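Local coordinates for protein carbamate kinase (Aeropyrum pernix, PDB 2E9Y) that probably acts as a carbamate kinase, catalysing reversible phosphoryl transfer between ATP and carbamate to give ADP and carbamoyl phosphate, at residues V199-R202 with V206-P209; A229-I234 with L305-G310; P111-R116 with A180-E185. All blocks are in the same frame, centred on the assembly; numbering follows the deposited sequence.

Interaction 1: V199-R202 with V206-P209; sequences VVER and VLEP
The carbonyl oxygen of Val206 is gripped across the hairpin by the backbone N-H of Arg202, with Arg202 N 2.6 Å from Val206 O and almost in line with the carbonyl bond. The CA-H of Glu201 supplements it at a longer range. Two further backbone bonds continue the ladder: Val200 N lies 2.9 Å from Glu208 O, and Glu208 N returns a bond of the same length to Val200 O. Val200 and Glu208 thus form the antiparallel hydrogen-bonded pair, flanked by the non-hydrogen-bonded pairs Val199-Pro209 and Glu201-Leu207. Side chains of Val200 and Glu208 share one face of the sheet. There the carboxylate meets the guanidinium of Arg202 in a salt bridge: Arg202 NH2 donates to Glu208 OE2 at 3.0 Å, while the bond from Arg202 NE to Glu208 OE1, also 3.0 Å, is weak. The two planes are turned 56° apart, and NH2 comes down on OE2 from above the carboxylate plane. Arg202 bends at chi2 (-62°), which folds its end back over the strand; Val200 CG2 then covers one guanidinium face, 3.5 Å from its plane, and helps fix its rotation. On the other side of the sheet, Val199 CG1 packs 3.8 Å from Pro209 CA, and Glu201 runs alongside Leu207. Val199 also bonds to strand 112-119, and Leu207 O accepts a hydrogen bond from His95 of the second subunit. This is a beta hairpin of strands 197-201 and 207-209, its edge strand lying at the dimer interface and a cross-strand salt bridge on one face.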
# COMPACT_ATOMS: atom_id res chain seq x y z
N VAL A 199 -6.45 9.77 -10.76
CA VAL A 199 -5.52 10.47 -11.60
C VAL A 199 -6.25 11.04 -12.80
O VAL A 199 -7.36 10.64 -13.14
CB VAL A 199 -4.49 9.44 -12.06
CG1 VAL A 199 -3.75 8.88 -10.86
CG2 VAL A 199 -5.20 8.31 -12.78
N VAL A 200 -5.63 12.08 -13.39
CA VAL A 200 -6.17 12.66 -14.63
C VAL A 200 -5.13 12.60 -15.73
O VAL A 200 -3.93 12.58 -15.49
CB VAL A 200 -6.55 14.13 -14.35
CG1 VAL A 200 -7.68 14.21 -13.32
CG2 VAL A 200 -5.34 14.89 -13.83
N GLU A 201 -5.61 12.51 -16.99
CA GLU A 201 -4.65 12.56 -18.08
C GLU A 201 -4.29 14.00 -18.43
O GLU A 201 -5.14 14.84 -18.69
CB GLU A 201 -5.27 11.86 -19.29
CG GLU A 201 -6.26 10.77 -18.90
CD GLU A 201 -7.26 10.57 -20.02
OE1 GLU A 201 -6.95 9.84 -20.95
OE2 GLU A 201 -8.33 11.15 -19.95
N ARG A 202 -2.97 14.26 -18.35
CA ARG A 202 -2.48 15.56 -18.76
C ARG A 202 -2.04 15.51 -20.21
O ARG A 202 -1.91 14.45 -20.80
CB ARG A 202 -1.29 15.93 -17.87
CG ARG A 202 -1.66 16.04 -16.40
CD ARG A 202 -2.70 17.13 -16.07
NE ARG A 202 -2.74 17.33 -14.62
CZ ARG A 202 -3.74 18.07 -14.06
NH1 ARG A 202 -4.67 18.61 -14.83
NH2 ARG A 202 -3.77 18.22 -12.74
N VAL A 206 0.56 11.90 -20.05
CA VAL A 206 0.99 11.84 -18.66
C VAL A 206 -0.19 11.73 -17.68
O VAL A 206 -1.15 12.49 -17.77
CB VAL A 206 1.83 13.09 -18.29
CG1 VAL A 206 2.04 13.16 -16.80
CG2 VAL A 206 3.16 13.04 -19.02
N LEU A 207 -0.10 10.78 -16.75
CA LEU A 207 -1.13 10.62 -15.74
C LEU A 207 -0.64 11.37 -14.51
O LEU A 207 0.54 11.29 -14.15
CB LEU A 207 -1.34 9.15 -15.39
CG LEU A 207 -1.99 8.24 -16.44
CD1 LEU A 207 -2.20 6.86 -15.84
CD2 LEU A 207 -3.32 8.83 -16.89
N GLU A 208 -1.53 12.11 -13.86
CA GLU A 208 -1.15 12.87 -12.69
C GLU A 208 -2.16 12.66 -11.57
O GLU A 208 -3.35 12.83 -11.77
CB GLU A 208 -1.08 14.36 -13.02
CG GLU A 208 -0.56 15.24 -11.89
CD GLU A 208 -0.61 16.71 -12.24
OE1 GLU A 208 -0.08 17.08 -13.32
OE2 GLU A 208 -1.17 17.50 -11.45
N PRO A 209 -1.68 12.27 -10.38
CA PRO A 209 -2.57 12.06 -9.25
C PRO A 209 -3.22 13.37 -8.86
O PRO A 209 -2.64 14.45 -8.96
CB PRO A 209 -1.74 11.52 -8.09
CG PRO A 209 -0.30 11.36 -8.56
CD PRO A 209 -0.31 12.21 -9.91

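Interaction 2: A229-I234 with L305-G310; sequences ADLLVI and LSLQAG
Leu305 meets strand 231-234 through both of its methyl groups, and Val233 receives both. Val233 CG2 sits 3.7 Å from Leu305 CD1, and Val233 CG1 is equally close to Leu305 CD2, so two branched ends interlock with their side chains at about a right angle. Val233 presents this pair of methyls because CG1 is anti to its backbone N (chi1 180°) and CG2 anti to its carbonyl carbon. Two residues earlier on the same side of the strand, Leu231 crosses Leu305 obliquely: its CD2 lies 4.1 Å from Leu305 CD1 and 3.8 Å from Leu305 O. The other branch of Leu231 reaches further along the chain, CD1 coming 4.3 Å from Leu307 CD2. Replacing Leu305 by an alanine would probably open a gap against both methyls of Val233 and take from Leu231 CD2 its methyl partner, leaving it the backbone Leu305 O.

Leu307 is brought there by the end of helix 301-305. It is the first residue to leave helical geometry, and its positive phi (69°) belongs to a Schellman motif that turns the chain away from the helix toward strand 311-314. Beyond the bend, Gln308 NE2 folds back to donate a hydrogen bond of 3.1 Å to Ser306 O, while Leu307 O is held by Arg254. On the strand side, backbone bonds to Val8 and Val294 fix 231-234 within the central sheet. Trp47 touches both Leu231 and Leu305, and Val304 packs on Val233. No hydrogen bond joins the two segments; the cohesion comes mainly from apolar side chains and depends on the fit of the methyl groups, as suits a buried joint between a helix end and the face of a sheet.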
# COMPACT_ATOMS: atom_id res chain seq x y z
N ALA A 229 -16.98 -9.07 -15.61
CA ALA A 229 -17.39 -9.88 -14.48
C ALA A 229 -18.78 -10.45 -14.73
O ALA A 229 -19.58 -9.86 -15.45
CB ALA A 229 -17.38 -9.05 -13.19
N ASP A 230 -19.06 -11.59 -14.11
CA ASP A 230 -20.36 -12.24 -14.26
C ASP A 230 -21.38 -11.61 -13.32
O ASP A 230 -22.59 -11.72 -13.54
CB ASP A 230 -20.23 -13.73 -13.96
CG ASP A 230 -19.30 -14.44 -14.92
OD1 ASP A 230 -19.65 -14.58 -16.11
OD2 ASP A 230 -18.20 -14.87 -14.50
N LEU A 231 -20.90 -10.94 -12.28
CA LEU A 231 -21.81 -10.34 -11.31
C LEU A 231 -21.17 -9.23 -10.50
O LEU A 231 -19.99 -9.28 -10.19
CB LEU A 231 -22.32 -11.42 -10.35
CG LEU A 231 -23.23 -11.01 -9.18
CD1 LEU A 231 -24.56 -10.49 -9.71
CD2 LEU A 231 -23.47 -12.21 -8.27
N LEU A 232 -21.97 -8.21 -10.19
CA LEU A 232 -21.52 -7.10 -9.35
C LEU A 232 -22.32 -7.27 -8.07
O LEU A 232 -23.55 -7.36 -8.09
CB LEU A 232 -21.84 -5.74 -9.97
CG LEU A 232 -21.67 -4.53 -9.03
CD1 LEU A 232 -20.21 -4.41 -8.59
CD2 LEU A 232 -22.12 -3.25 -9.72
N VAL A 233 -21.62 -7.34 -6.95
CA VAL A 233 -22.26 -7.50 -5.65
C VAL A 233 -21.88 -6.34 -4.74
O VAL A 233 -20.70 -6.02 -4.60
CB VAL A 233 -21.80 -8.81 -4.97
CG1 VAL A 233 -22.48 -8.96 -3.61
CG2 VAL A 233 -22.10 -10.00 -5.86
N ILE A 234 -22.88 -5.72 -4.13
CA ILE A 234 -22.62 -4.63 -3.20
C ILE A 234 -23.12 -5.08 -1.83
O ILE A 234 -24.32 -5.28 -1.63
CB ILE A 234 -23.34 -3.33 -3.59
CG1 ILE A 234 -22.84 -2.86 -4.96
CG2 ILE A 234 -23.07 -2.26 -2.55
CD1 ILE A 234 -23.52 -1.61 -5.46
N LEU A 305 -25.01 -13.76 -3.22
CA LEU A 305 -24.24 -14.20 -4.39
C LEU A 305 -25.05 -15.17 -5.27
O LEU A 305 -24.92 -15.21 -6.48
CB LEU A 305 -22.96 -14.88 -3.89
CG LEU A 305 -21.79 -13.90 -3.75
CD1 LEU A 305 -21.21 -13.49 -5.11
CD2 LEU A 305 -22.19 -12.60 -3.05
N SER A 306 -25.88 -15.99 -4.59
CA SER A 306 -26.74 -16.93 -5.31
C SER A 306 -28.02 -16.27 -5.86
O SER A 306 -28.87 -16.91 -6.49
CB SER A 306 -27.11 -18.06 -4.34
OG SER A 306 -25.93 -18.76 -3.94
N LEU A 307 -28.15 -14.96 -5.56
CA LEU A 307 -29.33 -14.19 -5.96
C LEU A 307 -30.56 -14.63 -5.18
O LEU A 307 -31.69 -14.49 -5.63
CB LEU A 307 -29.54 -14.35 -7.47
CG LEU A 307 -28.34 -13.83 -8.27
CD1 LEU A 307 -28.61 -13.81 -9.77
CD2 LEU A 307 -27.93 -12.41 -7.89
N GLN A 308 -30.34 -15.20 -3.98
CA GLN A 308 -31.46 -15.67 -3.17
C GLN A 308 -31.76 -14.72 -2.00
O GLN A 308 -32.63 -14.95 -1.18
CB GLN A 308 -31.12 -17.05 -2.63
CG GLN A 308 -30.86 -18.07 -3.74
CD GLN A 308 -32.04 -18.13 -4.68
OE1 GLN A 308 -33.18 -18.36 -4.30
NE2 GLN A 308 -31.72 -17.94 -5.97
N ALA A 309 -30.94 -13.66 -1.91
CA ALA A 309 -31.17 -12.64 -0.89
C ALA A 309 -30.78 -11.27 -1.42
O ALA A 309 -30.11 -11.16 -2.44
CB ALA A 309 -30.31 -12.98 0.34
N GLY A 310 -31.23 -10.21 -0.76
CA GLY A 310 -30.92 -8.87 -1.22
C GLY A 310 -31.77 -8.46 -2.41
O GLY A 310 -32.72 -9.14 -2.77

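Interaction 3: P111-R116 with A180-E185; sequences PVVISR and AEASAE
Ala182 projects its CB from helix 176-185 toward Pro111, just before strand 112-119, and Val113 on it. The closer part is the proline, whose ring meets the methyl with CG 3.9 Å from Ala182 CB. Val113 adds one branch, its CG2 4.2 Å from the same CB, so the small alanine is touched by side chains two positions apart. CG2 is the branch that reaches Ala182; it lies anti to the carbonyl carbon, while CG1 stands anti to the backbone N (chi1 -174°). Val189 of strand 188-191 touches all three residues. In the alpha/beta architecture of the amino acid kinase family, this places helix 176-185 against one face of the central sheet; Val112, pointing away from it, packs on Lys94 of helix 78-103 and on Ile114 of the second subunit. Further on, Ser115 OG donates a 2.6 Å bond to Val113 O from above the carbonyl plane, a link within 111-116.

The looser side lies toward the helix end. Glu185 starts toward Pro111, its CB 6.8 Å from Pro111 CG, but its carboxylate leads away and comes near the like-charged Glu181 of the second subunit.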
# COMPACT_ATOMS: atom_id res chain seq x y z
N PRO A 111 -3.57 -11.38 -3.15
CA PRO A 111 -2.85 -10.15 -3.50
C PRO A 111 -3.68 -8.90 -3.23
O PRO A 111 -4.91 -8.95 -3.23
CB PRO A 111 -2.58 -10.32 -4.98
CG PRO A 111 -3.83 -11.04 -5.45
CD PRO A 111 -4.01 -12.09 -4.37
N VAL A 112 -2.99 -7.79 -2.98
CA VAL A 112 -3.64 -6.50 -2.76
C VAL A 112 -3.09 -5.64 -3.90
O VAL A 112 -1.88 -5.39 -3.99
CB VAL A 112 -3.25 -5.86 -1.40
CG1 VAL A 112 -3.80 -4.45 -1.30
CG2 VAL A 112 -3.79 -6.71 -0.26
N VAL A 113 -3.96 -5.20 -4.80
CA VAL A 113 -3.51 -4.41 -5.94
C VAL A 113 -3.65 -2.92 -5.70
O VAL A 113 -4.75 -2.42 -5.47
CB VAL A 113 -4.28 -4.78 -7.23
CG1 VAL A 113 -3.68 -4.04 -8.42
CG2 VAL A 113 -4.25 -6.29 -7.45
N ILE A 114 -2.53 -2.20 -5.72
CA ILE A 114 -2.60 -0.77 -5.58
C ILE A 114 -3.22 -0.24 -6.86
O ILE A 114 -2.77 -0.55 -7.95
CB ILE A 114 -1.18 -0.20 -5.42
CG1 ILE A 114 -0.48 -0.71 -4.16
CG2 ILE A 114 -1.22 1.34 -5.35
CD1 ILE A 114 -1.32 -0.53 -2.89
N SER A 115 -4.32 0.50 -6.67
CA SER A 115 -5.22 0.76 -7.80
C SER A 115 -5.47 2.27 -8.03
O SER A 115 -5.81 3.01 -7.11
CB SER A 115 -6.53 0.05 -7.51
OG SER A 115 -6.25 -1.33 -7.32
N ARG A 116 -5.27 2.71 -9.29
CA ARG A 116 -5.61 4.09 -9.65
C ARG A 116 -6.86 4.13 -10.53
O ARG A 116 -7.13 3.20 -11.28
CB ARG A 116 -4.45 4.67 -10.46
CG ARG A 116 -3.16 4.91 -9.67
CD ARG A 116 -1.95 5.05 -10.59
NE ARG A 116 -1.81 3.82 -11.38
CZ ARG A 116 -0.88 3.76 -12.36
NH1 ARG A 116 -0.08 4.78 -12.64
NH2 ARG A 116 -0.77 2.62 -13.07
N ALA A 180 -6.86 -8.00 -13.39
CA ALA A 180 -7.25 -9.18 -14.16
C ALA A 180 -6.21 -10.29 -14.03
O ALA A 180 -6.54 -11.46 -13.87
CB ALA A 180 -7.46 -8.81 -15.62
N GLU A 181 -4.94 -9.91 -14.11
CA GLU A 181 -3.85 -10.87 -13.99
C GLU A 181 -3.87 -11.52 -12.61
O GLU A 181 -3.69 -12.74 -12.48
CB GLU A 181 -2.51 -10.18 -14.23
CG GLU A 181 -2.27 -9.82 -15.69
CD GLU A 181 -1.16 -8.80 -15.87
OE1 GLU A 181 -0.27 -8.73 -14.99
OE2 GLU A 181 -1.17 -8.08 -16.89
N ALA A 182 -4.09 -10.71 -11.58
CA ALA A 182 -4.13 -11.22 -10.22
C ALA A 182 -5.28 -12.21 -10.06
O ALA A 182 -5.14 -13.23 -9.39
CB ALA A 182 -4.30 -10.07 -9.23
N SER A 183 -6.41 -11.89 -10.69
CA SER A 183 -7.60 -12.73 -10.62
C SER A 183 -7.39 -14.08 -11.31
O SER A 183 -7.95 -15.10 -10.90
CB SER A 183 -8.79 -12.01 -11.27
OG SER A 183 -10.00 -12.69 -10.99
N ALA A 184 -6.58 -14.08 -12.36
CA ALA A 184 -6.30 -15.32 -13.07
C ALA A 184 -5.47 -16.24 -12.18
O ALA A 184 -5.58 -17.47 -12.27
CB ALA A 184 -5.54 -15.01 -14.36
N GLU A 185 -4.67 -15.66 -11.30
CA GLU A 185 -3.81 -16.43 -10.41
C GLU A 185 -4.41 -16.77 -9.04
O GLU A 185 -3.97 -17.74 -8.41
CB GLU A 185 -2.48 -15.70 -10.21
CG GLU A 185 -1.63 -15.59 -11.46
CD GLU A 185 -1.19 -16.95 -11.98
OE1 GLU A 185 -0.54 -17.70 -11.22
OE2 GLU A 185 -1.50 -17.27 -13.15

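In the fold
All three contacts reach the same central mixed sheet and follow one another along the chain, interaction 3 first, then 1, then 2. Interactions 1 and 3 have centres about 21 Å apart but touch directly, Val199 CG1 lying 4.2 Å from Arg116 CG, because strands 112-119 and 197-201 are neighbours. Both also reach the second subunit, where they share a residue: His95 of that chain bonds through NE2 to Leu207 O of interaction 1 and through ND1 to Arg116 NH1 of interaction 3. Interaction 2 lies apart from this interface and touches no other chain of the assembly; its centre is about 21 Å from that of interaction 3, with nearest atoms about 9 Å apart, and about 33 Å from that of interaction 1.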